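Local coordinates for inner membrane lipoprotein SadB (Salmonella enterica, PDB 4C47) that is required for proper surface display of the trimeric autotransporter adhesin SadA and could take a direct part in its biogenesis, at residues I90-R95 and S121-N126. Numbering follows the deposited sequence.
Sequences IGLAGR and SNLAFN
In the hydrophobic core of the C-terminal beta-sandwich of SadB, Ile90, Leu92, Leu123 and Phe125 bring the two sheets together through side chains alone. Strand 91-102 belongs to one sheet and strand 124-130 to the other; Ile90 and Leu123 directly precede these strands, which carry Leu92 and Phe125. The backbones stay well separated, the CA atoms of Ile90 and Leu123 lying 9.9 Å apart, and no hydrogen bond joins the two segments. Leu123 serves two neighbours, one with each methyl branch. Its CD2 meets CD1 of Ile90 at 3.8 Å, the side chains running alongside each other in opposite senses. Its CD1 meets CD1 of Leu92 at 3.9 Å, and here the leucines approach tip to tip. In Ile90 the CG1 branch stands anti to the carbonyl carbon (chi1 -72°) and the chain continues extended through chi2, which carries CD1 out to the leucine.

The same CD1 of Leu92 also touches CE1 of Phe125 at 4.0 Å. It lies at the rim of the aromatic ring, near the ring plane, so the methyl packs on the ring edge and not over its face. Leu92 CD1 thus rests in the corner formed by a leucine methyl and a ring edge. Ile185 of strand 180-186, which neighbours 124-130 in its sheet, packs on Leu92, Leu123 and Phe125, while Val190 touches both Ile90 and Leu123. On strand 91-102, Ala93 packs against Ile118 of a second subunit. Buried aliphatic and aromatic side chains meeting between two antiparallel sheets are characteristic of a beta-sandwich core.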
loop_
_atom_site.group_PDB
_atom_site.type_symbol
_atom_site.label_atom_id
_atom_site.label_comp_id
_atom_site.label_asym_id
_atom_site.label_seq_id
_atom_site.Cartn_x
_atom_site.Cartn_y
_atom_site.Cartn_z
ATOM N N ILE A 90 0.715 21.465 4.314
ATOM C CA ILE A 90 -0.063 22.683 4.166
ATOM C C ILE A 90 -1.541 22.351 3.996
ATOM O O ILE A 90 -1.907 21.492 3.195
ATOM C CB ILE A 90 0.435 23.523 2.972
ATOM C CG1 ILE A 90 1.785 24.158 3.302
ATOM C CG2 ILE A 90 -0.566 24.604 2.616
ATOM C CD1 ILE A 90 2.314 25.062 2.217
ATOM N N GLY A 91 -2.381 23.020 4.775
ATOM C CA GLY A 91 -3.817 22.851 4.674
ATOM C C GLY A 91 -4.485 24.113 4.164
ATOM O O GLY A 91 -4.270 25.204 4.691
ATOM N N LEU A 92 -5.297 23.957 3.126
ATOM C CA LEU A 92 -6.014 25.064 2.519
ATOM C C LEU A 92 -7.476 24.685 2.394
ATOM O O LEU A 92 -7.801 23.535 2.105
ATOM C CB LEU A 92 -5.463 25.366 1.123
ATOM C CG LEU A 92 -3.994 25.770 0.969
ATOM C CD1 LEU A 92 -3.679 26.021 -0.498
ATOM C CD2 LEU A 92 -3.680 27.002 1.797
ATOM N N ALA A 93 -8.364 25.645 2.622
ATOM C CA ALA A 93 -9.767 25.447 2.272
ATOM C C ALA A 93 -10.091 26.360 1.107
ATOM O O ALA A 93 -9.401 27.352 0.886
ATOM C CB ALA A 93 -10.685 25.734 3.456
ATOM N N GLY A 94 -11.136 26.028 0.361
ATOM C CA GLY A 94 -11.520 26.825 -0.784
ATOM C C GLY A 94 -13.022 26.874 -0.956
ATOM O O GLY A 94 -13.718 25.896 -0.678
ATOM N N ARG A 95 -13.524 28.019 -1.405
ATOM C CA ARG A 95 -14.946 28.160 -1.698
ATOM C C ARG A 95 -15.141 28.762 -3.087
ATOM O O ARG A 95 -14.548 29.792 -3.422
ATOM C CB ARG A 95 -15.653 28.998 -0.626
ATOM C CG ARG A 95 -15.112 30.416 -0.464
ATOM C CD ARG A 95 -15.689 31.104 0.765
ATOM N NE ARG A 95 -15.280 32.504 0.833
ATOM C CZ ARG A 95 -15.479 33.299 1.878
ATOM N NH1 ARG A 95 -16.080 32.841 2.966
ATOM N NH2 ARG A 95 -15.066 34.557 1.831
ATOM N N SER A 121 3.418 31.630 1.596
ATOM C CA SER A 121 3.544 32.450 0.399
ATOM C C SER A 121 4.179 31.674 -0.741
ATOM O O SER A 121 4.809 30.640 -0.523
ATOM C CB SER A 121 4.370 33.704 0.693
ATOM O OG SER A 121 3.759 34.490 1.699
ATOM N N ASN A 122 4.005 32.189 -1.955
ATOM C CA ASN A 122 4.598 31.608 -3.155
ATOM C C ASN A 122 4.207 30.153 -3.380
ATOM O O ASN A 122 5.048 29.315 -3.711
ATOM C CB ASN A 122 6.121 31.763 -3.135
ATOM C CG ASN A 122 6.553 33.198 -2.899
ATOM O OD1 ASN A 122 5.793 34.133 -3.150
ATOM N ND2 ASN A 122 7.777 33.379 -2.413
ATOM N N LEU A 123 2.923 29.865 -3.186
ATOM C CA LEU A 123 2.369 28.555 -3.482
ATOM C C LEU A 123 2.193 28.408 -4.987
ATOM O O LEU A 123 1.888 29.378 -5.681
ATOM C CB LEU A 123 1.015 28.377 -2.790
ATOM C CG LEU A 123 0.988 27.940 -1.323
ATOM C CD1 LEU A 123 -0.409 28.093 -0.747
ATOM C CD2 LEU A 123 1.449 26.501 -1.190
ATOM N N ALA A 124 2.392 27.195 -5.486
ATOM C CA ALA A 124 2.105 26.882 -6.879
ATOM C C ALA A 124 1.054 25.778 -6.927
ATOM O O ALA A 124 1.028 24.900 -6.065
ATOM C CB ALA A 124 3.370 26.459 -7.606
ATOM N N PHE A 125 0.181 25.824 -7.927
ATOM C CA PHE A 125 -0.905 24.857 -8.004
ATOM C C PHE A 125 -0.821 23.999 -9.259
ATOM O O PHE A 125 -0.807 24.517 -10.371
ATOM C CB PHE A 125 -2.258 25.570 -7.948
ATOM C CG PHE A 125 -2.453 26.405 -6.715
ATOM C CD1 PHE A 125 -2.945 25.842 -5.547
ATOM C CD2 PHE A 125 -2.146 27.757 -6.722
ATOM C CE1 PHE A 125 -3.122 26.612 -4.413
ATOM C CE2 PHE A 125 -2.320 28.530 -5.593
ATOM C CZ PHE A 125 -2.809 27.957 -4.437
ATOM N N ASN A 126 -0.761 22.685 -9.081
ATOM C CA ASN A 126 -0.882 21.780 -10.214
ATOM C C ASN A 126 -2.357 21.554 -10.501
ATOM O O ASN A 126 -3.107 21.141 -9.618
ATOM C CB ASN A 126 -0.173 20.455 -9.934
ATOM C CG ASN A 126 1.332 20.613 -9.825
ATOM O OD1 ASN A 126 1.919 21.495 -10.451
ATOM N ND2 ASN A 126 1.965 19.757 -9.032
#